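Local coordinates for protein cortical-lytic enzyme (Bacillus cereus, PDB 4S3J) that hydrolyses partly degraded spore cortex peptidoglycan as an N-acetylglucosaminidase during germination, recognising the muramic acid delta-lactam residues peculiar to spores, at residues I108-P113 against A137-E142; G147-P152 against N197-N202; L171-I176 against F217-V222; F181-T186 against S221-D226; T249-K254 against E265-K270. One frame throughout, in Å; residues are numbered along the deposited sequence.

Contact 1. Residues I108-P113 against A137-E142; sequences IAYLQP and AYFSFE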
# COMPACT_ATOMS: atom_id res chain seq x y z
N ILE A 108 5.56 5.34 -0.59
CA ILE A 108 4.94 6.04 -1.71
C ILE A 108 3.44 6.00 -1.53
O ILE A 108 2.93 5.00 -1.01
CB ILE A 108 5.26 5.40 -3.07
CG1 ILE A 108 6.78 5.28 -3.26
CG2 ILE A 108 4.59 6.18 -4.20
CD1 ILE A 108 7.14 4.31 -4.35
N ALA A 109 2.74 7.06 -1.91
CA ALA A 109 1.29 6.97 -2.08
C ALA A 109 0.86 7.60 -3.39
O ALA A 109 1.36 8.66 -3.77
CB ALA A 109 0.56 7.63 -0.94
N TYR A 110 -0.09 6.96 -4.06
CA TYR A 110 -0.64 7.43 -5.32
C TYR A 110 -1.91 8.24 -5.10
O TYR A 110 -2.71 7.91 -4.23
CB TYR A 110 -0.96 6.24 -6.25
CG TYR A 110 0.28 5.68 -6.93
CD1 TYR A 110 1.15 4.84 -6.27
CD2 TYR A 110 0.57 6.03 -8.25
CE1 TYR A 110 2.30 4.34 -6.91
CE2 TYR A 110 1.71 5.54 -8.89
CZ TYR A 110 2.57 4.69 -8.20
OH TYR A 110 3.73 4.19 -8.78
N LEU A 111 -2.08 9.28 -5.91
CA LEU A 111 -3.27 10.13 -5.93
C LEU A 111 -3.87 10.04 -7.31
O LEU A 111 -3.17 10.31 -8.29
CB LEU A 111 -2.91 11.59 -5.61
CG LEU A 111 -3.97 12.66 -5.78
CD1 LEU A 111 -5.07 12.48 -4.73
CD2 LEU A 111 -3.39 14.08 -5.70
N GLN A 112 -5.15 9.69 -7.40
CA GLN A 112 -5.82 9.55 -8.69
C GLN A 112 -7.20 10.17 -8.61
O GLN A 112 -8.16 9.48 -8.30
CB GLN A 112 -5.94 8.08 -9.09
CG GLN A 112 -6.62 7.90 -10.45
CD GLN A 112 -7.14 6.50 -10.68
OE1 GLN A 112 -7.76 5.89 -9.80
NE2 GLN A 112 -6.88 5.97 -11.87
N PRO A 113 -7.31 11.47 -8.92
CA PRO A 113 -8.64 12.10 -8.85
C PRO A 113 -9.55 11.68 -10.00
O PRO A 113 -9.06 11.21 -11.03
CB PRO A 113 -8.32 13.60 -8.93
CG PRO A 113 -6.87 13.71 -8.62
CD PRO A 113 -6.26 12.46 -9.17
N ALA A 137 2.81 10.36 -5.62
CA ALA A 137 2.66 10.00 -7.03
C ALA A 137 1.33 10.42 -7.60
O ALA A 137 0.32 9.72 -7.42
CB ALA A 137 2.84 8.50 -7.22
N TYR A 138 1.31 11.54 -8.33
CA TYR A 138 0.09 12.03 -8.93
C TYR A 138 -0.15 11.32 -10.27
O TYR A 138 0.57 11.51 -11.25
CB TYR A 138 0.15 13.56 -9.08
CG TYR A 138 -1.13 14.23 -9.55
CD1 TYR A 138 -2.33 13.54 -9.59
CD2 TYR A 138 -1.13 15.55 -9.98
CE1 TYR A 138 -3.49 14.16 -10.04
CE2 TYR A 138 -2.28 16.17 -10.40
CZ TYR A 138 -3.45 15.47 -10.44
OH TYR A 138 -4.61 16.09 -10.89
N PHE A 139 -1.19 10.49 -10.27
CA PHE A 139 -1.50 9.63 -11.40
C PHE A 139 -2.50 10.33 -12.32
O PHE A 139 -3.64 10.57 -11.87
CB PHE A 139 -2.11 8.32 -10.89
CG PHE A 139 -2.21 7.24 -11.93
CD1 PHE A 139 -3.27 7.21 -12.82
CD2 PHE A 139 -1.27 6.21 -11.99
CE1 PHE A 139 -3.37 6.20 -13.78
CE2 PHE A 139 -1.38 5.21 -12.93
CZ PHE A 139 -2.42 5.21 -13.82
N SER A 140 -2.17 10.69 -13.57
CA SER A 140 -0.85 10.54 -14.22
C SER A 140 -0.71 11.57 -15.35
O SER A 140 -1.67 12.23 -15.71
CB SER A 140 -0.68 9.14 -14.81
OG SER A 140 -1.48 9.00 -15.98
N PHE A 141 0.50 11.69 -15.88
CA PHE A 141 0.76 12.34 -17.17
C PHE A 141 0.65 11.27 -18.24
O PHE A 141 1.34 10.25 -18.16
CB PHE A 141 2.15 12.94 -17.21
CG PHE A 141 2.35 14.16 -16.35
CD1 PHE A 141 2.34 14.05 -14.96
CD2 PHE A 141 2.57 15.40 -16.93
CE1 PHE A 141 2.54 15.17 -14.18
CE2 PHE A 141 2.77 16.52 -16.13
CZ PHE A 141 2.76 16.40 -14.76
N GLU A 142 -0.19 11.49 -19.25
CA GLU A 142 -0.37 10.51 -20.31
C GLU A 142 0.54 10.84 -21.49
O GLU A 142 0.51 11.96 -21.99
CB GLU A 142 -1.84 10.45 -20.75
CG GLU A 142 -2.74 10.06 -19.56
CD GLU A 142 -4.23 9.96 -19.86
OE1 GLU A 142 -4.66 10.33 -20.97
OE2 GLU A 142 -4.97 9.50 -18.96

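Contact 2. Residues G147-P152 against N197-N202; sequences GTLKEP and NKFITN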
# COMPACT_ATOMS: atom_id res chain seq x y z
N GLY A 147 5.18 12.66 -28.68
CA GLY A 147 6.23 12.78 -27.69
C GLY A 147 6.01 13.87 -26.66
O GLY A 147 6.95 14.29 -26.01
N THR A 148 4.78 14.35 -26.55
CA THR A 148 4.42 15.31 -25.51
C THR A 148 3.62 14.57 -24.44
O THR A 148 3.31 13.39 -24.60
CB THR A 148 3.60 16.51 -26.07
OG1 THR A 148 2.31 16.07 -26.53
CG2 THR A 148 4.36 17.21 -27.20
N LEU A 149 3.32 15.28 -23.35
CA LEU A 149 2.57 14.74 -22.22
C LEU A 149 1.27 15.52 -22.02
O LEU A 149 1.26 16.74 -22.14
CB LEU A 149 3.41 14.82 -20.94
CG LEU A 149 4.74 14.04 -20.86
CD1 LEU A 149 5.55 14.46 -19.62
CD2 LEU A 149 4.50 12.55 -20.82
N LYS A 150 0.21 14.80 -21.67
CA LYS A 150 -1.02 15.41 -21.17
C LYS A 150 -0.90 15.60 -19.67
O LYS A 150 -0.82 14.61 -18.93
CB LYS A 150 -2.23 14.53 -21.46
CG LYS A 150 -3.55 15.17 -21.09
CD LYS A 150 -4.71 14.23 -21.27
CE LYS A 150 -5.99 14.86 -20.73
NZ LYS A 150 -7.16 13.95 -20.87
N GLU A 151 -0.88 16.85 -19.22
CA GLU A 151 -0.73 17.14 -17.79
C GLU A 151 -2.08 17.01 -17.09
O GLU A 151 -3.09 17.51 -17.58
CB GLU A 151 -0.21 18.56 -17.57
CG GLU A 151 1.17 18.82 -18.12
CD GLU A 151 1.82 20.04 -17.49
OE1 GLU A 151 1.27 20.59 -16.51
OE2 GLU A 151 2.90 20.45 -17.97
N PRO A 152 -2.09 16.36 -15.91
CA PRO A 152 -3.32 16.33 -15.10
C PRO A 152 -3.59 17.66 -14.41
O PRO A 152 -2.69 18.48 -14.27
CB PRO A 152 -3.03 15.24 -14.08
CG PRO A 152 -1.56 15.22 -13.95
CD PRO A 152 -1.01 15.56 -15.31
N ASN A 197 13.31 10.85 -28.66
CA ASN A 197 14.25 11.88 -28.22
C ASN A 197 13.51 13.13 -27.75
O ASN A 197 13.85 13.71 -26.71
CB ASN A 197 15.20 12.24 -29.37
CG ASN A 197 16.16 13.35 -28.99
OD1 ASN A 197 16.96 13.21 -28.07
ND2 ASN A 197 16.07 14.48 -29.70
N LYS A 198 12.47 13.50 -28.48
CA LYS A 198 11.61 14.63 -28.11
C LYS A 198 10.88 14.34 -26.81
O LYS A 198 10.76 15.21 -25.95
CB LYS A 198 10.59 14.90 -29.21
CG LYS A 198 9.60 16.02 -28.89
CD LYS A 198 8.72 16.38 -30.09
CE LYS A 198 7.61 17.35 -29.69
NZ LYS A 198 6.46 17.36 -30.66
N PHE A 199 10.42 13.11 -26.68
CA PHE A 199 9.71 12.64 -25.49
C PHE A 199 10.57 12.80 -24.25
O PHE A 199 10.13 13.38 -23.24
CB PHE A 199 9.28 11.18 -25.70
CG PHE A 199 8.37 10.60 -24.63
CD1 PHE A 199 7.21 11.27 -24.25
CD2 PHE A 199 8.64 9.38 -24.08
CE1 PHE A 199 6.36 10.73 -23.30
CE2 PHE A 199 7.79 8.82 -23.12
CZ PHE A 199 6.64 9.51 -22.75
N ILE A 200 11.80 12.29 -24.30
CA ILE A 200 12.68 12.36 -23.14
C ILE A 200 13.00 13.82 -22.82
O ILE A 200 13.04 14.21 -21.66
CB ILE A 200 13.98 11.55 -23.37
CG1 ILE A 200 13.64 10.07 -23.52
CG2 ILE A 200 14.95 11.76 -22.21
CD1 ILE A 200 14.80 9.20 -23.91
N THR A 201 13.21 14.63 -23.84
CA THR A 201 13.44 16.05 -23.63
C THR A 201 12.27 16.70 -22.90
O THR A 201 12.48 17.45 -21.94
CB THR A 201 13.69 16.77 -24.98
OG1 THR A 201 14.92 16.31 -25.53
CG2 THR A 201 13.77 18.27 -24.80
N ASN A 202 11.05 16.39 -23.31
CA ASN A 202 9.86 16.98 -22.69
C ASN A 202 9.66 16.50 -21.25
O ASN A 202 9.20 17.26 -20.39
CB ASN A 202 8.60 16.68 -23.50
CG ASN A 202 8.51 17.51 -24.76
OD1 ASN A 202 8.96 18.66 -24.79
ND2 ASN A 202 7.93 16.94 -25.81

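Contact 3. Residues L171-I176 against F217-V222; sequences LVITNI and FDFESV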
# COMPACT_ATOMS: atom_id res chain seq x y z
N LEU A 171 7.05 12.18 -11.16
CA LEU A 171 6.48 12.42 -12.47
C LEU A 171 5.99 11.08 -12.99
O LEU A 171 6.79 10.27 -13.49
CB LEU A 171 7.52 13.06 -13.41
CG LEU A 171 7.11 13.22 -14.88
CD1 LEU A 171 5.76 13.86 -15.05
CD2 LEU A 171 8.14 14.04 -15.64
N VAL A 172 4.70 10.82 -12.83
CA VAL A 172 4.14 9.55 -13.22
C VAL A 172 3.65 9.60 -14.66
O VAL A 172 2.73 10.34 -14.98
CB VAL A 172 2.95 9.15 -12.30
CG1 VAL A 172 2.38 7.81 -12.71
CG2 VAL A 172 3.37 9.13 -10.83
N ILE A 173 4.27 8.79 -15.51
CA ILE A 173 3.96 8.78 -16.94
C ILE A 173 3.35 7.45 -17.34
O ILE A 173 3.95 6.39 -17.12
CB ILE A 173 5.24 9.06 -17.77
CG1 ILE A 173 5.80 10.43 -17.41
CG2 ILE A 173 4.94 9.03 -19.26
CD1 ILE A 173 7.27 10.58 -17.72
N THR A 174 2.18 7.50 -17.98
CA THR A 174 1.48 6.30 -18.42
C THR A 174 1.33 6.24 -19.94
O THR A 174 1.32 7.28 -20.61
CB THR A 174 0.06 6.19 -17.82
OG1 THR A 174 -0.69 7.39 -18.07
CG2 THR A 174 0.13 5.98 -16.32
N ASN A 175 1.15 5.03 -20.45
CA ASN A 175 0.80 4.86 -21.87
C ASN A 175 -0.70 4.63 -22.03
O ASN A 175 -1.15 3.64 -22.61
CB ASN A 175 1.59 3.70 -22.49
CG ASN A 175 1.29 2.38 -21.82
OD1 ASN A 175 1.13 2.31 -20.60
ND2 ASN A 175 1.24 1.32 -22.63
N ILE A 176 -1.48 5.56 -21.48
CA ILE A 176 -2.94 5.53 -21.58
C ILE A 176 -3.43 6.38 -22.74
O ILE A 176 -3.00 7.53 -22.91
CB ILE A 176 -3.58 6.00 -20.29
CG1 ILE A 176 -3.29 5.00 -19.19
CG2 ILE A 176 -5.09 6.17 -20.47
CD1 ILE A 176 -3.66 5.47 -17.78
N PHE A 217 7.77 5.47 -14.80
CA PHE A 217 7.01 4.93 -15.91
C PHE A 217 6.09 3.80 -15.48
O PHE A 217 6.52 2.78 -14.90
CB PHE A 217 7.94 4.45 -17.02
CG PHE A 217 8.72 5.55 -17.64
CD1 PHE A 217 8.13 6.37 -18.58
CD2 PHE A 217 10.03 5.79 -17.28
CE1 PHE A 217 8.82 7.41 -19.15
CE2 PHE A 217 10.75 6.82 -17.85
CZ PHE A 217 10.14 7.64 -18.79
N ASP A 218 4.80 4.05 -15.68
CA ASP A 218 3.79 3.02 -15.53
C ASP A 218 3.29 2.69 -16.93
O ASP A 218 2.24 3.18 -17.36
CB ASP A 218 2.66 3.47 -14.63
CG ASP A 218 1.61 2.40 -14.45
OD1 ASP A 218 1.91 1.22 -14.76
OD2 ASP A 218 0.50 2.72 -13.97
N PHE A 219 4.08 1.89 -17.65
CA PHE A 219 3.70 1.39 -18.97
C PHE A 219 3.17 -0.03 -18.79
O PHE A 219 3.89 -0.93 -18.30
CB PHE A 219 4.91 1.38 -19.93
CG PHE A 219 5.33 2.75 -20.44
CD1 PHE A 219 4.58 3.89 -20.19
CD2 PHE A 219 6.48 2.87 -21.21
CE1 PHE A 219 4.97 5.12 -20.69
CE2 PHE A 219 6.87 4.11 -21.71
CZ PHE A 219 6.11 5.23 -21.45
N GLU A 220 1.90 -0.24 -19.12
CA GLU A 220 1.26 -1.55 -19.03
C GLU A 220 0.62 -1.93 -20.37
O GLU A 220 0.42 -1.07 -21.22
CB GLU A 220 0.23 -1.58 -17.91
CG GLU A 220 0.86 -1.30 -16.56
CD GLU A 220 -0.13 -1.32 -15.43
OE1 GLU A 220 -1.01 -2.21 -15.41
OE2 GLU A 220 -0.04 -0.42 -14.56
N SER A 221 0.32 -3.21 -20.55
CA SER A 221 -0.16 -3.74 -21.83
C SER A 221 0.79 -3.41 -22.95
O SER A 221 0.38 -3.09 -24.07
CB SER A 221 -1.56 -3.21 -22.16
OG SER A 221 -2.48 -3.57 -21.16
N VAL A 222 2.08 -3.47 -22.64
CA VAL A 222 3.12 -3.30 -23.64
C VAL A 222 3.23 -4.59 -24.45
O VAL A 222 3.22 -5.67 -23.89
CB VAL A 222 4.46 -2.94 -22.97
CG1 VAL A 222 5.61 -2.85 -23.98
CG2 VAL A 222 4.32 -1.64 -22.19

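Contact 4. Residues F181-T186 against S221-D226; sequences FSADLT and SVAPED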
# COMPACT_ATOMS: atom_id res chain seq x y z
N PHE A 181 -4.82 1.50 -21.22
CA PHE A 181 -3.42 1.27 -21.55
C PHE A 181 -3.31 0.79 -22.99
O PHE A 181 -4.11 -0.02 -23.47
CB PHE A 181 -2.79 0.24 -20.61
CG PHE A 181 -2.53 0.77 -19.21
CD1 PHE A 181 -1.53 1.69 -18.98
CD2 PHE A 181 -3.27 0.32 -18.13
CE1 PHE A 181 -1.25 2.17 -17.70
CE2 PHE A 181 -3.00 0.79 -16.83
CZ PHE A 181 -1.99 1.72 -16.63
N SER A 182 -2.31 1.31 -23.70
CA SER A 182 -2.23 1.12 -25.15
C SER A 182 -0.89 0.60 -25.63
O SER A 182 0.10 1.32 -25.57
CB SER A 182 -2.51 2.45 -25.83
OG SER A 182 -2.28 2.38 -27.24
N ALA A 183 -0.87 -0.64 -26.12
CA ALA A 183 0.32 -1.20 -26.75
C ALA A 183 0.75 -0.39 -27.99
O ALA A 183 1.94 -0.28 -28.29
CB ALA A 183 0.08 -2.64 -27.14
N ASP A 184 -0.23 0.14 -28.72
CA ASP A 184 0.09 0.88 -29.95
C ASP A 184 0.87 2.16 -29.64
O ASP A 184 1.79 2.53 -30.36
CB ASP A 184 -1.18 1.23 -30.72
CG ASP A 184 -1.85 0.02 -31.32
OD1 ASP A 184 -1.17 -1.02 -31.48
OD2 ASP A 184 -3.06 0.12 -31.66
N LEU A 185 0.50 2.81 -28.54
CA LEU A 185 1.21 4.02 -28.11
C LEU A 185 2.68 3.73 -27.76
O LEU A 185 3.56 4.44 -28.22
CB LEU A 185 0.49 4.65 -26.91
CG LEU A 185 1.12 5.84 -26.20
CD1 LEU A 185 1.44 7.00 -27.14
CD2 LEU A 185 0.16 6.29 -25.08
N THR A 186 2.94 2.71 -26.95
CA THR A 186 4.34 2.40 -26.62
C THR A 186 5.11 1.90 -27.85
O THR A 186 6.30 2.10 -27.92
CB THR A 186 4.46 1.37 -25.45
OG1 THR A 186 3.35 0.47 -25.46
CG2 THR A 186 4.47 2.08 -24.12
N SER A 221 0.32 -3.21 -20.55
CA SER A 221 -0.16 -3.74 -21.83
C SER A 221 0.79 -3.41 -22.95
O SER A 221 0.38 -3.09 -24.07
CB SER A 221 -1.56 -3.21 -22.16
OG SER A 221 -2.48 -3.57 -21.16
N VAL A 222 2.08 -3.47 -22.64
CA VAL A 222 3.12 -3.30 -23.64
C VAL A 222 3.23 -4.59 -24.45
O VAL A 222 3.22 -5.67 -23.89
CB VAL A 222 4.46 -2.94 -22.97
CG1 VAL A 222 5.61 -2.85 -23.98
CG2 VAL A 222 4.32 -1.64 -22.19
N ALA A 223 3.34 -4.47 -25.77
CA ALA A 223 3.50 -5.65 -26.62
C ALA A 223 4.75 -6.46 -26.25
O ALA A 223 5.79 -5.88 -25.96
CB ALA A 223 3.58 -5.23 -28.08
N PRO A 224 4.66 -7.80 -26.27
CA PRO A 224 5.84 -8.63 -25.98
C PRO A 224 7.04 -8.32 -26.88
O PRO A 224 8.19 -8.46 -26.46
CB PRO A 224 5.36 -10.06 -26.24
CG PRO A 224 3.91 -10.00 -26.30
CD PRO A 224 3.48 -8.61 -26.60
N GLU A 225 6.77 -7.92 -28.12
CA GLU A 225 7.84 -7.64 -29.07
C GLU A 225 8.63 -6.38 -28.68
O GLU A 225 9.68 -6.12 -29.23
CB GLU A 225 7.26 -7.48 -30.48
CG GLU A 225 6.65 -8.76 -31.06
CD GLU A 225 5.19 -9.01 -30.65
OE1 GLU A 225 4.57 -8.16 -29.97
OE2 GLU A 225 4.67 -10.08 -31.03
N ASP A 226 8.09 -5.60 -27.74
CA ASP A 226 8.73 -4.37 -27.30
C ASP A 226 9.48 -4.52 -25.97
O ASP A 226 9.90 -3.52 -25.39
CB ASP A 226 7.67 -3.27 -27.16
CG ASP A 226 7.22 -2.73 -28.51
OD1 ASP A 226 8.01 -2.84 -29.47
OD2 ASP A 226 6.07 -2.21 -28.59
O HOH W 1 -5.16 -2.47 -21.77
O HOH W 2 3.85 -1.84 -27.03

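Contact 5. Residues T249-K254 against E265-K270; sequences TTLVPK and EAHDYK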
# COMPACT_ATOMS: atom_id res chain seq x y z
N THR A 249 9.95 2.40 -12.12
CA THR A 249 8.93 1.78 -12.97
C THR A 249 7.92 0.95 -12.18
O THR A 249 8.22 0.48 -11.06
CB THR A 249 9.56 0.83 -13.99
OG1 THR A 249 10.34 -0.14 -13.28
CG2 THR A 249 10.43 1.60 -15.01
N THR A 250 6.76 0.75 -12.80
CA THR A 250 5.76 -0.18 -12.32
C THR A 250 5.94 -1.56 -12.95
O THR A 250 6.13 -1.68 -14.16
CB THR A 250 4.33 0.34 -12.63
OG1 THR A 250 4.07 1.52 -11.86
CG2 THR A 250 3.27 -0.72 -12.30
N LEU A 251 5.87 -2.59 -12.12
CA LEU A 251 5.95 -3.98 -12.58
C LEU A 251 4.70 -4.77 -12.17
O LEU A 251 4.25 -4.70 -11.01
CB LEU A 251 7.19 -4.67 -12.00
CG LEU A 251 8.57 -4.23 -12.49
CD1 LEU A 251 9.65 -4.94 -11.65
CD2 LEU A 251 8.76 -4.51 -13.97
N VAL A 252 4.18 -5.56 -13.09
CA VAL A 252 3.16 -6.54 -12.73
C VAL A 252 3.81 -7.60 -11.83
O VAL A 252 5.02 -7.86 -11.93
CB VAL A 252 2.53 -7.22 -13.97
CG1 VAL A 252 1.70 -6.22 -14.77
CG2 VAL A 252 3.60 -7.89 -14.83
N PRO A 253 3.02 -8.20 -10.93
CA PRO A 253 3.52 -9.24 -10.03
C PRO A 253 3.79 -10.54 -10.78
O PRO A 253 2.96 -10.96 -11.59
CB PRO A 253 2.39 -9.41 -9.02
CG PRO A 253 1.17 -9.02 -9.77
CD PRO A 253 1.60 -7.90 -10.68
N LYS A 254 4.95 -11.13 -10.52
CA LYS A 254 5.36 -12.41 -11.10
C LYS A 254 5.93 -13.33 -10.02
O LYS A 254 6.52 -12.84 -9.07
CB LYS A 254 6.42 -12.22 -12.18
CG LYS A 254 5.91 -11.61 -13.46
CD LYS A 254 6.93 -11.76 -14.60
CE LYS A 254 6.88 -10.56 -15.56
NZ LYS A 254 7.85 -10.71 -16.72
N GLU A 265 5.59 -10.49 -20.71
CA GLU A 265 6.99 -10.51 -21.14
C GLU A 265 7.64 -9.15 -21.11
O GLU A 265 8.81 -9.03 -20.76
CB GLU A 265 7.13 -11.08 -22.55
CG GLU A 265 6.64 -12.50 -22.72
CD GLU A 265 6.93 -13.05 -24.11
OE1 GLU A 265 7.78 -12.47 -24.82
OE2 GLU A 265 6.30 -14.05 -24.51
N ALA A 266 6.89 -8.10 -21.44
CA ALA A 266 7.47 -6.78 -21.57
C ALA A 266 7.93 -6.20 -20.25
O ALA A 266 8.64 -5.20 -20.24
CB ALA A 266 6.48 -5.84 -22.23
N HIS A 267 7.52 -6.80 -19.13
CA HIS A 267 8.03 -6.36 -17.82
C HIS A 267 9.19 -7.26 -17.40
O HIS A 267 9.01 -8.28 -16.73
CB HIS A 267 6.92 -6.34 -16.77
CG HIS A 267 6.04 -5.15 -16.85
ND1 HIS A 267 5.14 -4.80 -15.85
CD2 HIS A 267 5.90 -4.19 -17.80
CE1 HIS A 267 4.51 -3.71 -16.19
NE2 HIS A 267 4.94 -3.31 -17.38
N ASP A 268 10.38 -6.85 -17.81
CA ASP A 268 11.60 -7.63 -17.65
C ASP A 268 12.23 -7.31 -16.30
O ASP A 268 12.95 -6.32 -16.16
CB ASP A 268 12.54 -7.32 -18.81
CG ASP A 268 13.74 -8.25 -18.91
OD1 ASP A 268 14.20 -8.81 -17.88
OD2 ASP A 268 14.24 -8.43 -20.06
N TYR A 269 11.94 -8.15 -15.30
CA TYR A 269 12.39 -7.89 -13.94
C TYR A 269 13.91 -7.70 -13.87
O TYR A 269 14.39 -6.70 -13.32
CB TYR A 269 11.98 -9.05 -13.02
CG TYR A 269 10.61 -8.94 -12.33
CD1 TYR A 269 9.46 -8.63 -13.04
CD2 TYR A 269 10.48 -9.21 -10.97
CE1 TYR A 269 8.22 -8.55 -12.41
CE2 TYR A 269 9.27 -9.13 -10.34
CZ TYR A 269 8.14 -8.82 -11.05
OH TYR A 269 6.92 -8.76 -10.39
N LYS A 270 14.66 -8.62 -14.47
CA LYS A 270 16.12 -8.60 -14.39
C LYS A 270 16.69 -7.36 -15.06
O LYS A 270 17.53 -6.67 -14.49
CB LYS A 270 16.70 -9.84 -15.06
CG LYS A 270 18.19 -10.07 -14.82
CD LYS A 270 18.65 -11.33 -15.55
CE LYS A 270 18.15 -12.61 -14.91
NZ LYS A 270 18.55 -13.80 -15.70
O HOH W 3 10.75 -11.15 -15.39

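Contact 1. Residues I108-P113 against A137-E142
Ala137 is bonded to strand 108-111 through both its backbone N and its O, which places the two segments in parallel register. Ala137 N donates to Ala109 O at 2.9 Å, and Leu111 N returns the bond to Ala137 O over the same 2.9 Å. A third rung, Phe139 N to Leu111 O at 2.8 Å, is nearly straight at the hydrogen (166°). Leu111 thus has both backbone polar atoms satisfied across this ladder, and its O also lies in the ring plane of Tyr138, at the CD1 edge. Among the polar side chains, Tyr138 OH is bound by Thr153 O and Gln112 OE1 by Lys409 NZ. The Gln112 amide stands almost perpendicular to the Phe139 ring, planes 88° apart, with NE2 3.9 Å from Phe139 CD1. With its CG anti to the carbonyl carbon (chi1 -78°), Tyr110 turns one ring face to Ala137 CB, 3.6 Å from the centroid, and Pro113 CD meets Tyr138 CE1 at 3.4 Å. In the TIM barrel these are neighbouring parallel strands joined through helix 120-129. Strand 404-408 flanks strand 104-111, strand 168-177 lies beyond strand 135-143, and helix 155-164 packs against Leu111 and Tyr138.

Contact 2. Residues G147-P152 against N197-N202
Asn202, on helix 193-210, reaches Gly147 in the hairpin turn that links barrel strand 135-143 to the short antiparallel strand 149-150, so the contact ties an outer helix of the TIM barrel to a loop at its rim. One hydrogen bond crosses it, Asn202 ND2 to Gly147 O at 2.8 Å and 168° at the hydrogen; Asn202 CG, anti to the carbonyl carbon (chi1 -75°), directs ND2 there. The acceptor lies in the amide plane of Asn202, but the donor sits 41° above the Gly147 carbonyl plane, away from the lone-pair directions. The same oxygen takes a CA-H...O contact from Phe199, whose CA is 3.3 Å from Gly147 O, and it also lies at the edge of the Phe199 ring. Gly147 has no side chain to face the helix, and its CA lies 4.1 Å from Phe199 CA. Polar ends beside the contact are held by the turn itself: Lys198 NZ bonds to Asp146 O and Thr148 OG1 to Asp146 OD1. The methyl CG2 of Thr148 runs alongside Asn202, 3.8 Å from its ND2. The apolar part is carried by Leu149, which crosses Phe199 at about a right angle and brings CD2 to 3.6 Å from Phe199 CE1.

Contact 3. Residues L171-I176 against F217-V222
Asn175 grips the backbone of Glu220 with both ends of its amide: OD1 accepts from Glu220 N at 3.0 Å and ND2 donates to Glu220 O at 2.9 Å. This pair continues the pairing of two neighbouring parallel TIM-barrel strands through a side chain, and it fixes the main chain of the probable proton donor. The amide is aimed there because Asn175 CG lies between its own backbone N and carbonyl carbon (chi1 61°); ND2 also bonds to Ser182 O. Earlier along the strands, Asp218 N donates to Ile173 O at 2.9 Å, a regular strand bond. Asp218 and Glu220 are spaced like the last Asp and the Glu of the DxxDxDxE signature of family 18, with Asp218 OD1 2.6 Å from Glu220 OE2. Outward, Thr174 CG2 packs on Asp218 CB, and Phe219 brings its CD1 to 3.8 Å from Asn175 CB. On the face bearing Ile173 and Phe217, the two side chains run alongside each other, with Ile173 CD1 3.8 Å from Phe217 CE1.

Contact 4. Residues F181-T186 against S221-D226
Thr186, in the first turn of helix 183-191, packs against Val222 in the loop after strand 214-218 of the TIM barrel, the strand that leads to Glu220; the two side chains cross at about a right angle. From Thr186 CB, 4.4 Å from Val222 CG2, the side chain divides. Its methyl CG2 meets that same Val222 methyl at 4.2 Å, while OG1 lies 4.0 Å from Val222 CG2 and donates, at 2.8 Å, to a water that bridges the segments. That water accepts from Thr186 OG1 and Ala223 N and donates to Ala183 O and Asp226 OD2, so two donors and two acceptors, drawn from both segments, complete its hydrogen bonding. Asp226 is further held by Arg191 through OD1 and Ser187 through OD2. The helix begins with an N-cap, Ser182 OG accepting from Leu185 N at 3.1 Å, and Ser182 OG is also bonded to Glu177. Just after it, Ala183 CB presses on Ser221 O at 3.1 Å, a tight approach for a methyl. Phe181 CB lies 3.9 Å from Ser221 OG. Anti to its carbonyl carbon (chi1 -60°), Ser221 OG turns to a second bridging water, which donates to Phe181 O and lies 3.0 Å from that OG.

Contact 5. Residues T249-K254 against E265-K270
Tyr269 and His267 meet the chain at and just past the end of strand 246-251, and Lys254, in that chain, reaches back to both; these three bury the most surface. The Tyr269 ring takes Leu251 over one face: CD1 stands 4.0 Å from the ring centroid and 12° off the normal, a CH-pi contact. At its tip, Tyr269 OH donates to Val252 O over a short 2.6 Å, and a weak bond from Lys254 N, bent to 126° at the hydrogen, also ends on that hydroxyl. His267 presents its edge. Its ND1 accepts from Val252 N at 3.0 Å, the donor lying in the ring plane, while NE2 is bonded to Phe219 O; a ring held between a donor and an acceptor is consistent with a neutral imidazole protonated at NE2. Here the TIM barrel passes from one strand to its next helix: segment 249-254 leaves strand 246-251, and segment 265-270 leads into helix 269-275, whose N-cap Asp268 bonds to Ala271 N through OD1. The ring of His267 also lies near the strand end, with CE1 3.3 Å from Thr250 O. Lys254 runs past the Tyr269 ring in the opposite direction, and a bend at chi3 carries NZ to His267 O, to which it donates at 2.7 Å. Phe264 O is a second acceptor for that ammonium, and a water accepts from Lys254 NZ and Tyr269 N alike.

Overall arrangement
Contacts 1, 3 and 5 follow one another round the barrel, with centres 11 Å (1 to 3) and 12 Å (3 to 5) apart. Backbone bonds tie each to the next: Phe141 N to Val172 O, and Phe217 O to Thr250 N. Contact 3 holds Glu220, the probable proton donor; side chains of the others approach its side chain, Phe139 of contact 1 to about 6 Å, Phe181 of contact 4 and Thr250 of contact 5 to about 4 Å each. Contact 4 shares Ser221 and Val222 with contact 3, and Val222 packs on Ala266 of contact 5. Contact 2 lies away from that site, touching contact 3 where Leu149 and Phe199 meet Ile173.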